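Local atomic coordinates of endoglucanase (Uncultured bacterium, PDB entry 3X17), a protein that probably hydrolyses internal beta-1,4-glucosidic bonds of cellulose, as a family 9 endoglucanase with an N-terminal Ig-like domain. Residues Y244-W252 with Y320-Y331. Sequence-based numbering, arbitrary orientation.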
ATOM      1  N   TYR A 244      -6.829 -15.917 -15.034  1.00 31.27           N
ATOM      2  CA  TYR A 244      -7.144 -14.795 -15.926  1.00 30.67           C
ATOM      3  C   TYR A 244      -6.600 -13.500 -15.361  1.00 31.27           C
ATOM      4  O   TYR A 244      -6.415 -13.359 -14.147  1.00 32.26           O
ATOM      5  CB  TYR A 244      -8.669 -14.674 -16.166  1.00 29.69           C
ATOM      6  CG  TYR A 244      -9.255 -15.872 -16.887  1.00 31.92           C
ATOM      7  CD1 TYR A 244      -8.918 -16.140 -18.214  1.00 31.27           C
ATOM      8  CD2 TYR A 244     -10.085 -16.774 -16.222  1.00 30.50           C
ATOM      9  CE1 TYR A 244      -9.424 -17.254 -18.875  1.00 30.11           C
ATOM     10  CE2 TYR A 244     -10.602 -17.895 -16.867  1.00 27.98           C
ATOM     11  CZ  TYR A 244     -10.257 -18.137 -18.190  1.00 32.91           C
ATOM     12  OH  TYR A 244     -10.739 -19.260 -18.840  1.00 32.99           O
ATOM     13  N   HIS A 245      -6.363 -12.541 -16.244  1.00 30.33           N
ATOM     14  CA  HIS A 245      -5.547 -11.394 -15.899  1.00 31.63           C
ATOM     15  C   HIS A 245      -6.361 -10.336 -15.180  1.00 32.23           C
ATOM     16  O   HIS A 245      -5.889  -9.702 -14.249  1.00 33.35           O
ATOM     17  CB  HIS A 245      -4.928 -10.799 -17.154  1.00 30.99           C
ATOM     18  CG  HIS A 245      -4.177  -9.532 -16.916  1.00 32.41           C
ATOM     19  ND1 HIS A 245      -3.108  -9.454 -16.040  1.00 36.53           N
ATOM     20  CD2 HIS A 245      -4.224  -8.340 -17.560  1.00 31.16           C
ATOM     21  CE1 HIS A 245      -2.557  -8.256 -16.131  1.00 32.97           C
ATOM     22  NE2 HIS A 245      -3.240  -7.548 -17.017  1.00 31.43           N
ATOM     23  N   LYS A 246      -7.577 -10.112 -15.635  1.00 28.74           N
ATOM     24  CA  LYS A 246      -8.349  -9.007 -15.135  1.00 29.30           C
ATOM     25  C   LYS A 246      -9.747  -9.092 -15.738  1.00 30.64           C
ATOM     26  O   LYS A 246     -10.015  -9.930 -16.622  1.00 29.74           O
ATOM     27  CB  LYS A 246      -7.689  -7.679 -15.526  1.00 28.99           C
ATOM     28  CG  LYS A 246      -7.700  -7.415 -17.051  1.00 28.47           C
ATOM     29  CD  LYS A 246      -7.250  -6.018 -17.404  1.00 25.31           C
ATOM     30  CE  LYS A 246      -7.032  -5.899 -18.924  1.00 29.60           C
ATOM     31  NZ  LYS A 246      -6.835  -4.471 -19.355  1.00 34.23           N
ATOM     32  N   LEU A 247     -10.644  -8.286 -15.182  1.00 30.97           N
ATOM     33  CA  LEU A 247     -12.035  -8.310 -15.542  1.00 32.91           C
ATOM     34  C   LEU A 247     -12.517  -6.885 -15.611  1.00 33.20           C
ATOM     35  O   LEU A 247     -12.456  -6.154 -14.624  1.00 35.68           O
ATOM     36  CB  LEU A 247     -12.832  -9.082 -14.499  1.00 30.46           C
ATOM     37  CG  LEU A 247     -14.206  -9.542 -14.954  1.00 32.77           C
ATOM     38  CD1 LEU A 247     -14.637 -10.731 -14.074  1.00 32.91           C
ATOM     39  CD2 LEU A 247     -15.221  -8.384 -14.909  1.00 26.61           C
ATOM     40  N   ALA A 248     -12.994  -6.466 -16.769  1.00 31.62           N
ATOM     41  CA  ALA A 248     -13.381  -5.062 -16.911  1.00 35.02           C
ATOM     42  C   ALA A 248     -14.279  -4.871 -18.123  1.00 33.72           C
ATOM     43  O   ALA A 248     -14.424  -5.785 -18.922  1.00 31.28           O
ATOM     44  CB  ALA A 248     -12.141  -4.155 -17.005  1.00 32.23           C
ATOM     45  N   GLY A 249     -14.896  -3.697 -18.216  1.00 35.77           N
ATOM     46  CA  GLY A 249     -15.691  -3.315 -19.390  1.00 37.83           C
ATOM     47  C   GLY A 249     -14.765  -2.968 -20.533  1.00 41.53           C
ATOM     48  O   GLY A 249     -13.555  -2.789 -20.322  1.00 40.56           O
ATOM     49  N   LEU A 250     -15.317  -2.894 -21.749  1.00 42.49           N
ATOM     50  CA  LEU A 250     -14.576  -2.385 -22.910  1.00 42.55           C
ATOM     51  C   LEU A 250     -14.338  -0.879 -22.806  1.00 40.05           C
ATOM     52  O   LEU A 250     -13.423  -0.349 -23.418  1.00 39.38           O
ATOM     53  CB  LEU A 250     -15.319  -2.725 -24.220  1.00 42.96           C
ATOM     54  CG  LEU A 250     -15.531  -4.225 -24.490  1.00 46.22           C
ATOM     55  CD1 LEU A 250     -16.409  -4.459 -25.719  1.00 49.43           C
ATOM     56  CD2 LEU A 250     -14.190  -4.945 -24.648  1.00 42.94           C
ATOM     57  N   ARG A 251     -15.156  -0.208 -22.007  1.00 40.63           N
ATOM     58  CA  ARG A 251     -15.084   1.245 -21.857  1.00 41.31           C
ATOM     59  C   ARG A 251     -14.922   1.682 -20.393  1.00 40.14           C
ATOM     60  O   ARG A 251     -15.417   1.022 -19.472  1.00 36.62           O
ATOM     61  CB  ARG A 251     -16.335   1.903 -22.466  1.00 43.68           C
ATOM     62  CG  ARG A 251     -16.434   1.724 -24.008  1.00 50.14           C
ATOM     63  CD  ARG A 251     -17.784   2.180 -24.576  1.00 62.64           C
ATOM     64  NE  ARG A 251     -18.924   1.508 -23.939  1.00 71.85           N
ATOM     65  CZ  ARG A 251     -19.399   0.307 -24.287  1.00 73.76           C
ATOM     66  NH1 ARG A 251     -18.821  -0.398 -25.261  1.00 70.02           N
ATOM     67  NH2 ARG A 251     -20.446  -0.198 -23.639  1.00 72.15           N
ATOM     68  N   TRP A 252     -14.195   2.782 -20.195  1.00 39.32           N
ATOM     69  CA  TRP A 252     -14.100   3.432 -18.902  1.00 39.21           C
ATOM     70  C   TRP A 252     -15.464   4.033 -18.608  1.00 40.85           C
ATOM     71  O   TRP A 252     -15.964   4.819 -19.404  1.00 39.44           O
ATOM     72  CB  TRP A 252     -13.057   4.548 -18.937  1.00 38.76           C
ATOM     73  CG  TRP A 252     -11.636   4.065 -19.113  1.00 39.87           C
ATOM     74  CD1 TRP A 252     -10.916   4.042 -20.272  1.00 40.75           C
ATOM     75  CD2 TRP A 252     -10.757   3.588 -18.084  1.00 36.07           C
ATOM     76  NE1 TRP A 252      -9.649   3.572 -20.028  1.00 39.39           N
ATOM     77  CE2 TRP A 252      -9.530   3.261 -18.703  1.00 36.30           C
ATOM     78  CE3 TRP A 252     -10.885   3.413 -16.698  1.00 34.20           C
ATOM     79  CZ2 TRP A 252      -8.426   2.780 -17.984  1.00 34.95           C
ATOM     80  CZ3 TRP A 252      -9.790   2.914 -15.979  1.00 34.42           C
ATOM     81  CH2 TRP A 252      -8.570   2.628 -16.629  1.00 34.19           C
ATOM     82  N   TYR A 320      -0.152  -8.730 -23.578  1.00 38.22           N
ATOM     83  CA  TYR A 320      -0.999  -7.636 -23.147  1.00 38.40           C
ATOM     84  C   TYR A 320      -1.441  -6.802 -24.358  1.00 40.39           C
ATOM     85  O   TYR A 320      -0.995  -5.674 -24.537  1.00 39.57           O
ATOM     86  CB  TYR A 320      -0.279  -6.756 -22.107  1.00 39.07           C
ATOM     87  CG  TYR A 320       0.212  -7.522 -20.873  1.00 39.79           C
ATOM     88  CD1 TYR A 320      -0.660  -7.870 -19.852  1.00 37.85           C
ATOM     89  CD2 TYR A 320       1.542  -7.902 -20.753  1.00 38.51           C
ATOM     90  CE1 TYR A 320      -0.210  -8.571 -18.730  1.00 44.05           C
ATOM     91  CE2 TYR A 320       1.994  -8.635 -19.665  1.00 41.32           C
ATOM     92  CZ  TYR A 320       1.131  -8.917 -18.630  1.00 44.89           C
ATOM     93  OH  TYR A 320       1.592  -9.625 -17.541  1.00 42.23           O
ATOM     94  N   PRO A 321      -2.359  -7.347 -25.174  1.00 40.96           N
ATOM     95  CA  PRO A 321      -2.708  -6.627 -26.398  1.00 42.39           C
ATOM     96  C   PRO A 321      -3.200  -5.223 -26.059  1.00 44.04           C
ATOM     97  O   PRO A 321      -3.993  -5.046 -25.130  1.00 44.60           O
ATOM     98  CB  PRO A 321      -3.861  -7.448 -26.993  1.00 41.11           C
ATOM     99  CG  PRO A 321      -3.934  -8.707 -26.214  1.00 42.95           C
ATOM    100  CD  PRO A 321      -3.256  -8.480 -24.897  1.00 40.47           C
ATOM    101  N   ALA A 322      -2.732  -4.236 -26.805  1.00 43.31           N
ATOM    102  CA  ALA A 322      -3.077  -2.848 -26.528  1.00 45.02           C
ATOM    103  C   ALA A 322      -4.590  -2.628 -26.487  1.00 43.19           C
ATOM    104  O   ALA A 322      -5.087  -1.749 -25.770  1.00 43.42           O
ATOM    105  CB  ALA A 322      -2.402  -1.896 -27.580  1.00 45.19           C
ATOM    106  N   GLU A 323      -5.327  -3.428 -27.236  1.00 43.89           N
ATOM    107  CA  GLU A 323      -6.782  -3.270 -27.261  1.00 46.63           C
ATOM    108  C   GLU A 323      -7.504  -3.772 -26.002  1.00 45.18           C
ATOM    109  O   GLU A 323      -8.639  -3.391 -25.742  1.00 45.73           O
ATOM    110  CB  GLU A 323      -7.397  -3.873 -28.528  1.00 46.51           C
ATOM    111  CG  GLU A 323      -7.333  -5.387 -28.599  1.00 56.00           C
ATOM    112  CD  GLU A 323      -6.070  -5.896 -29.297  1.00 59.83           C
ATOM    113  OE1 GLU A 323      -5.185  -5.074 -29.631  1.00 61.44           O
ATOM    114  OE2 GLU A 323      -5.953  -7.132 -29.476  1.00 60.18           O
ATOM    115  N   ASP A 324      -6.849  -4.628 -25.225  1.00 43.56           N
ATOM    116  CA  ASP A 324      -7.384  -5.042 -23.938  1.00 42.07           C
ATOM    117  C   ASP A 324      -7.397  -3.887 -22.913  1.00 41.59           C
ATOM    118  O   ASP A 324      -7.956  -4.023 -21.821  1.00 38.52           O
ATOM    119  CB  ASP A 324      -6.558  -6.203 -23.384  1.00 42.76           C
ATOM    120  CG  ASP A 324      -6.804  -7.496 -24.127  1.00 43.96           C
ATOM    121  OD1 ASP A 324      -7.578  -7.482 -25.113  1.00 45.37           O
ATOM    122  OD2 ASP A 324      -6.225  -8.532 -23.710  1.00 44.56           O
ATOM    123  N   ASN A 325      -6.765  -2.768 -23.261  1.00 40.38           N
ATOM    124  CA  ASN A 325      -6.740  -1.603 -22.373  1.00 41.41           C
ATOM    125  C   ASN A 325      -7.802  -0.557 -22.623  1.00 41.17           C
ATOM    126  O   ASN A 325      -7.694   0.545 -22.108  1.00 42.88           O
ATOM    127  CB  ASN A 325      -5.359  -0.942 -22.394  1.00 41.86           C
ATOM    128  CG  ASN A 325      -4.263  -1.930 -22.118  1.00 43.97           C
ATOM    129  OD1 ASN A 325      -3.180  -1.840 -22.690  1.00 52.43           O
ATOM    130  ND2 ASN A 325      -4.598  -2.982 -21.372  1.00 34.77           N
ATOM    131  N   SER A 326      -8.821  -0.883 -23.416  1.00 41.23           N
ATOM    132  CA  SER A 326      -9.798   0.128 -23.832  1.00 40.85           C
ATOM    133  C   SER A 326     -10.667   0.626 -22.672  1.00 41.58           C
ATOM    134  O   SER A 326     -11.253   1.695 -22.767  1.00 42.07           O
ATOM    135  CB  SER A 326     -10.689  -0.397 -24.963  1.00 39.37           C
ATOM    136  OG  SER A 326     -11.544  -1.437 -24.489  1.00 39.71           O
ATOM    137  N   GLY A 327     -10.777  -0.149 -21.588  1.00 40.65           N
ATOM    138  CA  GLY A 327     -11.587   0.288 -20.441  1.00 35.13           C
ATOM    139  C   GLY A 327     -11.004  -0.028 -19.070  1.00 36.56           C
ATOM    140  O   GLY A 327     -11.727  -0.118 -18.066  1.00 34.82           O
ATOM    141  N   SER A 328      -9.701  -0.237 -19.038  1.00 35.06           N
ATOM    142  CA  SER A 328      -9.012  -0.682 -17.831  1.00 36.00           C
ATOM    143  C   SER A 328      -7.514  -0.534 -18.065  1.00 37.46           C
ATOM    144  O   SER A 328      -7.060  -0.381 -19.221  1.00 37.80           O
ATOM    145  CB  SER A 328      -9.377  -2.133 -17.477  1.00 33.94           C
ATOM    146  OG  SER A 328      -8.934  -3.052 -18.451  1.00 33.53           O
ATOM    147  N   GLY A 329      -6.750  -0.511 -16.976  1.00 37.75           N
ATOM    148  CA  GLY A 329      -5.295  -0.359 -17.083  1.00 36.67           C
ATOM    149  C   GLY A 329      -4.639  -1.676 -17.443  1.00 36.75           C
ATOM    150  O   GLY A 329      -5.237  -2.734 -17.263  1.00 36.13           O
ATOM    151  N   PRO A 330      -3.393  -1.627 -17.955  1.00 36.67           N
ATOM    152  CA  PRO A 330      -2.731  -2.842 -18.466  1.00 36.06           C
ATOM    153  C   PRO A 330      -2.161  -3.802 -17.404  1.00 34.37           C
ATOM    154  O   PRO A 330      -2.169  -5.023 -17.600  1.00 34.29           O
ATOM    155  CB  PRO A 330      -1.594  -2.280 -19.340  1.00 37.01           C
ATOM    156  CG  PRO A 330      -1.335  -0.913 -18.787  1.00 40.76           C
ATOM    157  CD  PRO A 330      -2.669  -0.395 -18.313  1.00 35.46           C
ATOM    158  N   TYR A 331      -1.603  -3.257 -16.323  1.00 34.42           N
ATOM    159  CA  TYR A 331      -0.736  -4.034 -15.418  1.00 33.06           C
ATOM    160  C   TYR A 331       0.099  -5.022 -16.213  1.00 32.87           C
ATOM    161  O   TYR A 331       0.081  -6.233 -15.953  1.00 33.23           O
ATOM    162  CB  TYR A 331      -1.541  -4.754 -14.307  1.00 32.52           C
ATOM    163  CG  TYR A 331      -2.124  -3.788 -13.294  1.00 33.92           C
ATOM    164  CD1 TYR A 331      -1.301  -2.903 -12.599  1.00 36.47           C
ATOM    165  CD2 TYR A 331      -3.504  -3.662 -13.125  1.00 37.03           C
ATOM    166  CE1 TYR A 331      -1.833  -1.946 -11.727  1.00 36.65           C
ATOM    167  CE2 TYR A 331      -4.055  -2.712 -12.226  1.00 32.90           C
ATOM    168  CZ  TYR A 331      -3.213  -1.858 -11.539  1.00 37.81           C
ATOM    169  OH  TYR A 331      -3.719  -0.914 -10.649  1.00 33.02           O
TER
HETATM  170  O   HOH W   1     -14.377  -0.772 -17.622  1.00 33.04           O
HETATM  171  O   HOH W   2     -10.834  -2.972 -20.736  1.00 35.90           O
HETATM  172  O   HOH W   3     -13.314   4.188 -22.651  1.00 45.42           O
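K246 sets CG between its backbone N and carbonyl carbon (chi1 66°) and runs extended from there, carrying NZ off strand 243-249 into the curl of loop 320-331. There NZ donates to S328 OG and D324 O, both at 2.7 Å, and in a longer bond to G329 O (3.2 Å); it sits above both carbonyl planes. Y268 adds a cation-pi contact. A methionine in place of K246 would probably cost S328 OG, D324 O and G329 O the ammonium donor they share and weaken the hold of the strand on this part of the loop. H245 has CG anti to its N, which aims NE2 at P330 O: 2.8 Å, in the ring plane, N-H...O 161°. Its ND1 is held by D274, fixing the ring's rotation, while the edge of Y320 meets one imidazole face in a T-shaped pair, planes at 61°. At the far end the W252 indole lies over the loop backbone, G327 CA making a CH-pi contact 3.8 Å from the five-membered ring's centroid. A water bridges G249 O to G327 N. Y320 OH is hydrogen-bonded to D333 O, and D333 is a calcium ligand, so the contact ties a strand of the small four-stranded sheet to a calcium-binding inter-helix loop of the (alpha/alpha)6 barrel.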